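Local coordinates for protein minor fimbrium subunit Mfa5 (Porphyromonas gingivalis ATCC 33277, PDB 6TO1) that serves as an accessory subunit of the minor fimbriae, the surface pili through which the bacterium forms biofilms and adheres to host cells and other oral bacteria, at residues 130-135 and 196-201; 147-152 and 231-236; 154-159 and 361-366. All blocks are in the same frame, centred on the assembly; numbering follows the deposited sequence. Where two conformers were deposited one is given.

Contact 1. Residues 130-135 and 196-201; sequences MVIDQS and QKIRAL. With MG (magnesium ion), chain B.
Strand 130-133 and helix 191-199 come together through Ile132 and Ile198, whose CA atoms are 8.5 Å apart, and the two segments close in to 6.3 Å between the CA atoms of Gln134 and Leu201, where both have turned into loop. Leu201 does most of the touching. Its CD1 packs against the branch methyl of Ile132, 3.5 Å from CG2, and the two side chains cross at about a right angle. The longer arm of Ile132 reaches on to Ile198: Ile132 CD1 lies 4.3 Å from Ile198 CG1. On the other branch of Leu201, CD2 lies beside Gln134 OE1, which also sits 3.4 Å from Leu201 CA. Gln134 gets there with CG between its backbone N and carbonyl carbon (chi1 64°); OE1 accepts from the backbone N of Thr202 and NE2 donates to Asp178, holding both ends of this buried amide. At the strand's tip Asp133 OD1 closes an Asx turn onto Ser135 N and takes a 2.6 Å bond from Ser135 OG. That hydroxyl binds the magnesium ion at 2.1 Å, together with Ser137 and Thr207, while Asp133 OD2 reaches the metal through a water. Asp133, Ser135 and Ser137 fit the Asp-x-Ser-x-Ser signature of the metal-ion-dependent adhesion site (MIDAS) of von Willebrand factor type A domains. Strands 170-177 and 227-234 flank strand 126-133, and helix 143-160 adds Ile150 against Leu201 and Val157 against Ile198.

Contact 2. Residues 147-152 and 231-236; sequences KSAIAS and ILMSDG
This is buried helix-on-sheet packing: one methionine of strand 227-234, Met233, points at helix 143-160 and meets it at Ala149 and Ser152. The backbones come close, 6.9 Å between the CA atoms of Ala149 and Met233, consistent with the small alanine side chain. Contact is made by the methyl end of Met233. The side chain bends at its last torsion (chi3 59°), and CE lies 3.4 Å from Ala149 O, 4.2 Å from Ala149 CB and 4.0 Å from Ser152 OG. The serine hydroxyl is turned back to its own helix, donating to Ser148 O at 2.6 Å; the same carbonyl accepts from Ser152 N, the two donors arriving from opposite faces of its plane. Ser152 OG also bonds to the hydroxyl of Tyr363, so the polar atom beside the methyl has its own partners. Past the packing, the strand ends in an ST turn, Gly236 N to Ser234 OG at 2.9 Å, while Asp235 forms a salt bridge with Arg145 and bonds to Ser137, a magnesium ligand. A helix laid over a central, mostly parallel sheet is the Rossmann-like architecture of von Willebrand factor type A domains, whose MIDAS lies at the C-terminal ends of the parallel strands.

Contact 3. Residues 154-159 and 361-366; sequences QRFVKK and IGYDLG
Phe156 of helix 143-160 and Ile361 at the end of strand 357-362 meet head-on across the layer in an apolar contact. Their backbones are far apart, 12.0 Å between CA atoms, and the side chains span that gap. Ile361 CD1 lies obliquely to the ring, 3.6 Å from Phe156 CE2 and 4.0 Å from CZ. The isoleucine gets its long arm there with CG1 anti to the carbonyl carbon (chi1 -55°) and the arm extended to CD1. Beyond the two segments, the Phe156 ring also makes an edge-to-face stack with Phe397, which touches Ile361 as well. In the type A fold this is the layer between a helix and the central sheet: strand 357-362 runs parallel to its neighbour 227-234, and Met233 of that strand touches both Ile361 and Tyr363. The contact with Tyr363 is looser. Tyr363 runs antiparallel to Phe156, alongside it, and its OH stops 4.2 Å from CE2 of the phenylalanine; the hydroxyl's polar partner is Ser152. Within the loop, Asp364 OD1 accepts from Gly366 N at 3.0 Å, an Asx turn just after the strand, with the donor on the anti side and 25° out of the carboxylate plane. Among charged groups, Lys159 NZ forms a salt bridge with Asp398, outside the two segments.

The three contacts pack around neighbouring strands of one sheet, 126-133, 227-234 and 357-362, with helix 143-160 supplying one segment to each of contacts 2 and 3. Centres of contacts 2 and 3 are 5 Å apart, and Ser152 OG of contact 2 lies 2.7 Å from Tyr363 OH of contact 3, a probable hydrogen bond. Contact 1, centred 8 Å from contact 2, joins it at the strand ends: Asp133 OD2 lies 2.7 Å from Ser234 OG, next to the magnesium site. Contact 1 meets contact 3 through Arg199 NH1 and Gln154 OE1, 3.0 Å apart. Only contact 1 contains a protein ligand of the magnesium ion, Ser135; the Tyr363 side chain is about 10 Å from the metal.

Contact 1. Residues 130-135 and 196-201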
loop_
_atom_site.group_PDB
_atom_site.type_symbol
_atom_site.label_atom_id
_atom_site.label_comp_id
_atom_site.label_asym_id
_atom_site.label_seq_id
_atom_site.Cartn_x
_atom_site.Cartn_y
_atom_site.Cartn_z
ATOM N N MET A 130 -20.938 18.898 4.596
ATOM C CA MET A 130 -21.322 19.964 3.692
ATOM C C MET A 130 -22.282 20.888 4.425
ATOM O O MET A 130 -23.204 20.421 5.105
ATOM C CB MET A 130 -21.987 19.398 2.443
ATOM C CG MET A 130 -21.062 18.568 1.578
ATOM S SD MET A 130 -21.955 17.855 0.183
ATOM C CE MET A 130 -22.303 19.295 -0.826
ATOM N N VAL A 131 -22.059 22.196 4.275
ATOM C CA VAL A 131 -22.838 23.248 4.967
ATOM C C VAL A 131 -23.323 24.234 3.910
ATOM O O VAL A 131 -22.503 24.948 3.298
ATOM C CB VAL A 131 -21.981 23.969 6.027
ATOM C CG1 VAL A 131 -22.795 24.969 6.818
ATOM C CG2 VAL A 131 -21.308 22.941 6.926
ATOM N N ILE A 132 -24.644 24.324 3.722
ATOM C CA ILE A 132 -25.214 25.106 2.626
ATOM C C ILE A 132 -26.081 26.239 3.175
ATOM O O ILE A 132 -27.026 26.005 3.931
ATOM C CB ILE A 132 -26.012 24.232 1.636
ATOM C CG1 ILE A 132 -25.182 23.007 1.224
ATOM C CG2 ILE A 132 -26.416 25.047 0.389
ATOM C CD1 ILE A 132 -25.818 22.137 0.141
ATOM N N ASP A 133 -25.749 27.463 2.749
ATOM C CA ASP A 133 -26.499 28.701 2.977
ATOM C C ASP A 133 -27.801 28.667 2.185
ATOM O O ASP A 133 -27.763 28.639 0.955
ATOM C CB ASP A 133 -25.561 29.808 2.510
ATOM C CG ASP A 133 -26.083 31.208 2.696
ATOM O OD1 ASP A 133 -27.279 31.442 2.971
ATOM O OD2 ASP A 133 -25.237 32.108 2.524
ATOM N N GLN A 134 -28.949 28.605 2.874
ATOM C CA GLN A 134 -30.257 28.774 2.230
ATOM C C GLN A 134 -30.942 30.058 2.699
ATOM O O GLN A 134 -32.172 30.114 2.840
ATOM C CB GLN A 134 -31.164 27.547 2.458
ATOM C CG GLN A 134 -31.572 27.250 3.873
ATOM C CD GLN A 134 -32.718 26.211 3.964
ATOM O OE1 GLN A 134 -32.898 25.377 3.080
ATOM N NE2 GLN A 134 -33.485 26.281 5.035
ATOM N N SER A 135 -30.154 31.098 2.965
ATOM C CA SER A 135 -30.697 32.372 3.426
ATOM C C SER A 135 -31.387 33.096 2.276
ATOM O O SER A 135 -31.212 32.765 1.113
ATOM C CB SER A 135 -29.587 33.252 4.012
ATOM O OG SER A 135 -28.690 33.648 2.990
ATOM N N GLN A 196 -31.650 14.317 -2.199
ATOM C CA GLN A 196 -33.026 14.716 -1.955
ATOM C C GLN A 196 -33.087 15.865 -0.957
ATOM O O GLN A 196 -33.858 16.813 -1.137
ATOM C CB GLN A 196 -33.815 13.497 -1.475
ATOM C CG GLN A 196 -35.307 13.666 -1.521
ATOM C CD GLN A 196 -35.801 14.524 -0.380
ATOM O OE1 GLN A 196 -35.462 14.278 0.779
ATOM N NE2 GLN A 196 -36.589 15.550 -0.699
ATOM N N LYS A 197 -32.259 15.818 0.088
ATOM C CA LYS A 197 -32.258 16.913 1.050
ATOM C C LYS A 197 -31.737 18.201 0.424
ATOM O O LYS A 197 -32.233 19.292 0.730
ATOM C CB LYS A 197 -31.426 16.530 2.268
ATOM C CG LYS A 197 -31.985 15.369 3.061
ATOM C CD LYS A 197 -33.306 15.735 3.688
ATOM C CE LYS A 197 -33.814 14.617 4.595
ATOM N NZ LYS A 197 -35.147 14.966 5.157
ATOM N N ILE A 198 -30.734 18.095 -0.456
ATOM C CA ILE A 198 -30.204 19.278 -1.128
ATOM C C ILE A 198 -31.253 19.883 -2.044
ATOM O O ILE A 198 -31.406 21.111 -2.116
ATOM C CB ILE A 198 -28.916 18.913 -1.889
ATOM C CG1 ILE A 198 -27.831 18.455 -0.913
ATOM C CG2 ILE A 198 -28.476 20.068 -2.754
ATOM C CD1 ILE A 198 -26.595 17.942 -1.593
ATOM N N ARG A 199 -32.010 19.037 -2.758
ATOM C CA ARG A 199 -33.053 19.548 -3.643
ATOM C C ARG A 199 -34.170 20.235 -2.876
ATOM O O ARG A 199 -34.890 21.051 -3.463
ATOM C CB ARG A 199 -33.646 18.414 -4.500
ATOM C CG ARG A 199 -32.717 17.990 -5.607
ATOM C CD ARG A 199 -33.437 17.125 -6.649
ATOM N NE ARG A 199 -34.063 15.990 -6.003
ATOM C CZ ARG A 199 -33.472 14.817 -5.824
ATOM N NH1 ARG A 199 -32.240 14.619 -6.261
ATOM N NH2 ARG A 199 -34.126 13.837 -5.218
ATOM N N ALA A 200 -34.312 19.971 -1.582
ATOM C CA ALA A 200 -35.391 20.583 -0.816
ATOM C C ALA A 200 -34.993 21.905 -0.145
ATOM O O ALA A 200 -35.791 22.449 0.632
ATOM C CB ALA A 200 -35.904 19.627 0.261
ATOM N N LEU A 201 -33.783 22.405 -0.397
ATOM C CA LEU A 201 -33.368 23.688 0.155
ATOM C C LEU A 201 -34.304 24.785 -0.334
ATOM O O LEU A 201 -34.727 24.787 -1.492
ATOM C CB LEU A 201 -31.939 24.014 -0.276
ATOM C CG LEU A 201 -30.807 23.110 0.196
ATOM C CD1 LEU A 201 -29.500 23.618 -0.464
ATOM C CD2 LEU A 201 -30.669 23.078 1.699
HETATM MG MG MG B . -27.830 35.537 3.152
HETATM O O HOH W 1 -26.057 34.685 2.643
HETATM O O HOH W 2 -26.727 37.320 3.311
#

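Contact 2. Residues 147-152 and 231-236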
loop_
_atom_site.group_PDB
_atom_site.type_symbol
_atom_site.label_atom_id
_atom_site.label_comp_id
_atom_site.label_asym_id
_atom_site.label_seq_id
_atom_site.Cartn_x
_atom_site.Cartn_y
_atom_site.Cartn_z
ATOM N N LYS A 147 -30.126 27.979 -6.707
ATOM C CA LYS A 147 -30.234 26.964 -7.752
ATOM C C LYS A 147 -28.871 26.357 -8.049
ATOM O O LYS A 147 -28.751 25.134 -8.211
ATOM C CB LYS A 147 -30.884 27.551 -9.016
ATOM C CG LYS A 147 -32.432 27.524 -8.940
ATOM C CD LYS A 147 -33.098 28.653 -9.743
ATOM C CE LYS A 147 -32.759 28.595 -11.232
ATOM N NZ LYS A 147 -33.698 29.424 -12.060
ATOM N N SER A 148 -27.813 27.188 -8.059
ATOM C CA SER A 148 -26.467 26.695 -8.335
ATOM C C SER A 148 -25.922 25.892 -7.158
ATOM O O SER A 148 -25.223 24.893 -7.353
ATOM C CB SER A 148 -25.524 27.865 -8.645
ATOM O OG SER A 148 -24.215 27.407 -8.883
ATOM N N ALA A 149 -26.223 26.315 -5.928
ATOM C CA ALA A 149 -25.820 25.521 -4.773
ATOM C C ALA A 149 -26.468 24.138 -4.810
ATOM O O ALA A 149 -25.834 23.136 -4.465
ATOM C CB ALA A 149 -26.192 26.251 -3.482
ATOM N N ILE A 150 -27.741 24.071 -5.214
ATOM C CA ILE A 150 -28.456 22.796 -5.262
ATOM C C ILE A 150 -27.874 21.892 -6.341
ATOM O O ILE A 150 -27.672 20.686 -6.128
ATOM C CB ILE A 150 -29.959 23.055 -5.483
ATOM C CG1 ILE A 150 -30.597 23.592 -4.212
ATOM C CG2 ILE A 150 -30.674 21.806 -5.970
ATOM C CD1 ILE A 150 -32.001 24.151 -4.416
ATOM N N ALA A 151 -27.623 22.448 -7.523
ATOM C CA ALA A 151 -27.062 21.659 -8.610
ATOM C C ALA A 151 -25.641 21.209 -8.285
ATOM O O ALA A 151 -25.291 20.034 -8.474
ATOM C CB ALA A 151 -27.085 22.466 -9.906
ATOM N N SER A 152 -24.802 22.138 -7.790
ATOM C CA SER A 152 -23.408 21.803 -7.539
ATOM C C SER A 152 -23.271 20.907 -6.318
ATOM O O SER A 152 -22.395 20.041 -6.286
ATOM C CB SER A 152 -22.557 23.082 -7.371
ATOM O OG SER A 152 -23.005 23.894 -6.302
ATOM N N ILE A 231 -17.152 21.704 4.052
ATOM C CA ILE A 231 -17.342 22.480 2.830
ATOM C C ILE A 231 -18.487 23.464 3.057
ATOM O O ILE A 231 -19.638 23.049 3.205
ATOM C CB ILE A 231 -17.650 21.577 1.618
ATOM C CG1 ILE A 231 -16.526 20.583 1.368
ATOM C CG2 ILE A 231 -17.958 22.429 0.362
ATOM C CD1 ILE A 231 -16.976 19.374 0.467
ATOM N N LEU A 232 -18.191 24.763 3.007
ATOM C CA LEU A 232 -19.195 25.800 3.192
ATOM C C LEU A 232 -19.535 26.421 1.851
ATOM O O LEU A 232 -18.656 26.924 1.153
ATOM C CB LEU A 232 -18.694 26.883 4.158
ATOM C CG LEU A 232 -19.568 28.094 4.385
ATOM C CD1 LEU A 232 -20.882 27.739 5.065
ATOM C CD2 LEU A 232 -18.754 29.124 5.209
ATOM N N MET A 233 -20.815 26.411 1.513
ATOM C CA MET A 233 -21.334 26.933 0.258
ATOM C C MET A 233 -22.233 28.109 0.608
ATOM O O MET A 233 -23.329 27.921 1.151
ATOM C CB MET A 233 -22.103 25.838 -0.490
ATOM C CG MET A 233 -21.184 24.722 -0.963
ATOM S SD MET A 233 -21.936 23.089 -1.136
ATOM C CE MET A 233 -23.214 23.456 -2.333
ATOM N N SER A 234 -21.775 29.321 0.327
ATOM C CA SER A 234 -22.478 30.494 0.822
ATOM C C SER A 234 -22.243 31.654 -0.129
ATOM O O SER A 234 -21.247 31.687 -0.848
ATOM C CB SER A 234 -22.000 30.840 2.242
ATOM O OG SER A 234 -22.552 32.083 2.652
ATOM N N ASP A 235 -23.152 32.637 -0.113
ATOM C CA ASP A 235 -22.781 33.832 -0.866
ATOM C C ASP A 235 -21.866 34.751 -0.068
ATOM O O ASP A 235 -21.383 35.741 -0.625
ATOM C CB ASP A 235 -23.995 34.604 -1.385
ATOM C CG ASP A 235 -24.881 35.159 -0.297
ATOM O OD1 ASP A 235 -24.390 35.528 0.812
ATOM O OD2 ASP A 235 -26.108 35.235 -0.573
ATOM N N GLY A 236 -21.599 34.441 1.201
ATOM C CA GLY A 236 -20.499 35.051 1.930
ATOM C C GLY A 236 -20.868 36.192 2.855
ATOM O O GLY A 236 -19.999 36.661 3.616
#

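Contact 3. Residues 154-159 and 361-366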
loop_
_atom_site.group_PDB
_atom_site.type_symbol
_atom_site.label_atom_id
_atom_site.label_comp_id
_atom_site.label_asym_id
_atom_site.label_seq_id
_atom_site.Cartn_x
_atom_site.Cartn_y
_atom_site.Cartn_z
ATOM N N GLN A 154 -25.310 18.560 -5.340
ATOM C CA GLN A 154 -25.570 17.190 -5.770
ATOM C C GLN A 154 -24.391 16.631 -6.544
ATOM O O GLN A 154 -24.002 15.474 -6.349
ATOM C CB GLN A 154 -26.834 17.150 -6.605
ATOM C CG GLN A 154 -28.057 17.443 -5.793
ATOM C CD GLN A 154 -29.283 17.439 -6.654
ATOM O OE1 GLN A 154 -29.935 16.408 -6.811
ATOM N NE2 GLN A 154 -29.605 18.590 -7.230
ATOM N N ARG A 155 -23.801 17.438 -7.421
ATOM C CA ARG A 155 -22.639 16.988 -8.167
ATOM C C ARG A 155 -21.495 16.616 -7.237
ATOM O O ARG A 155 -20.804 15.620 -7.479
ATOM C CB ARG A 155 -22.215 18.057 -9.168
ATOM C CG ARG A 155 -21.065 17.583 -10.050
ATOM C CD ARG A 155 -20.466 18.715 -10.890
ATOM N NE ARG A 155 -19.120 18.370 -11.356
ATOM C CZ ARG A 155 -18.835 17.943 -12.583
ATOM N NH1 ARG A 155 -19.801 17.801 -13.483
ATOM N NH2 ARG A 155 -17.582 17.651 -12.911
ATOM N N PHE A 156 -21.275 17.408 -6.178
ATOM C CA PHE A 156 -20.214 17.106 -5.223
ATOM C C PHE A 156 -20.485 15.786 -4.501
ATOM O O PHE A 156 -19.578 14.966 -4.312
ATOM C CB PHE A 156 -20.080 18.238 -4.183
ATOM C CG PHE A 156 -19.742 19.585 -4.760
ATOM C CD1 PHE A 156 -19.087 19.701 -5.975
ATOM C CD2 PHE A 156 -20.065 20.739 -4.069
ATOM C CE1 PHE A 156 -18.774 20.948 -6.488
ATOM C CE2 PHE A 156 -19.752 21.993 -4.582
ATOM C CZ PHE A 156 -19.120 22.099 -5.795
ATOM N N VAL A 157 -21.726 15.587 -4.045
ATOM C CA VAL A 157 -22.072 14.334 -3.375
ATOM C C VAL A 157 -21.743 13.149 -4.273
ATOM O O VAL A 157 -21.087 12.190 -3.856
ATOM C CB VAL A 157 -23.553 14.334 -2.962
ATOM C CG1 VAL A 157 -24.001 12.942 -2.595
ATOM C CG2 VAL A 157 -23.769 15.323 -1.797
ATOM N N LYS A 158 -22.191 13.202 -5.518
ATOM C CA LYS A 158 -21.987 12.079 -6.428
ATOM C C LYS A 158 -20.525 11.873 -6.779
ATOM O O LYS A 158 -20.098 10.736 -6.976
ATOM C CB LYS A 158 -22.803 12.310 -7.691
ATOM C CG LYS A 158 -24.297 12.321 -7.433
ATOM C CD LYS A 158 -25.053 12.694 -8.697
ATOM C CE LYS A 158 -26.544 12.811 -8.456
ATOM N NZ LYS A 158 -27.226 13.450 -9.623
ATOM N N LYS A 159 -19.748 12.953 -6.865
ATOM C CA LYS A 159 -18.323 12.839 -7.129
ATOM C C LYS A 159 -17.576 12.211 -5.962
ATOM O O LYS A 159 -16.655 11.407 -6.162
ATOM C CB LYS A 159 -17.778 14.234 -7.457
ATOM C CG LYS A 159 -16.424 14.247 -8.082
ATOM C CD LYS A 159 -15.980 15.679 -8.311
ATOM C CE LYS A 159 -16.428 16.199 -9.664
ATOM N NZ LYS A 159 -15.881 17.575 -9.880
ATOM N N ILE A 361 -16.918 28.121 -0.775
ATOM C CA ILE A 361 -17.310 28.327 -2.162
ATOM C C ILE A 361 -18.243 29.519 -2.169
ATOM O O ILE A 361 -19.270 29.501 -1.491
ATOM C CB ILE A 361 -17.998 27.082 -2.750
ATOM C CG1 ILE A 361 -17.090 25.868 -2.595
ATOM C CG2 ILE A 361 -18.372 27.327 -4.183
ATOM C CD1 ILE A 361 -17.769 24.574 -3.006
ATOM N N GLY A 362 -17.902 30.552 -2.937
ATOM C CA GLY A 362 -18.639 31.797 -2.904
ATOM C C GLY A 362 -19.594 31.892 -4.079
ATOM O O GLY A 362 -19.169 31.909 -5.233
ATOM N N TYR A 363 -20.885 31.960 -3.777
ATOM C CA TYR A 363 -21.918 31.948 -4.811
ATOM C C TYR A 363 -22.384 33.337 -5.256
ATOM O O TYR A 363 -23.244 33.429 -6.140
ATOM C CB TYR A 363 -23.106 31.101 -4.322
ATOM C CG TYR A 363 -22.792 29.623 -4.402
ATOM C CD1 TYR A 363 -23.274 28.839 -5.440
ATOM C CD2 TYR A 363 -21.952 29.020 -3.464
ATOM C CE1 TYR A 363 -22.972 27.508 -5.519
ATOM C CE2 TYR A 363 -21.626 27.698 -3.555
ATOM C CZ TYR A 363 -22.143 26.938 -4.570
ATOM O OH TYR A 363 -21.803 25.618 -4.652
ATOM N N ASP A 364 -21.839 34.411 -4.693
ATOM C CA ASP A 364 -22.039 35.765 -5.219
ATOM C C ASP A 364 -20.970 35.980 -6.290
ATOM O O ASP A 364 -19.782 36.107 -5.969
ATOM C CB ASP A 364 -21.927 36.801 -4.103
ATOM C CG ASP A 364 -22.205 38.225 -4.574
ATOM O OD1 ASP A 364 -22.145 38.484 -5.786
ATOM O OD2 ASP A 364 -22.492 39.074 -3.710
ATOM N N LEU A 365 -21.371 35.970 -7.561
ATOM C CA LEU A 365 -20.411 36.067 -8.656
ATOM C C LEU A 365 -20.138 37.507 -9.102
ATOM O O LEU A 365 -19.481 37.712 -10.131
ATOM C CB LEU A 365 -20.884 35.250 -9.865
ATOM C CG LEU A 365 -21.222 33.778 -9.589
ATOM C CD1 LEU A 365 -21.572 33.041 -10.891
ATOM C CD2 LEU A 365 -20.084 33.067 -8.927
ATOM N N GLY A 366 -20.594 38.491 -8.357
ATOM C CA GLY A 366 -20.406 39.891 -8.696
ATOM C C GLY A 366 -19.206 40.568 -8.056
ATOM O O GLY A 366 -19.117 41.801 -8.082
#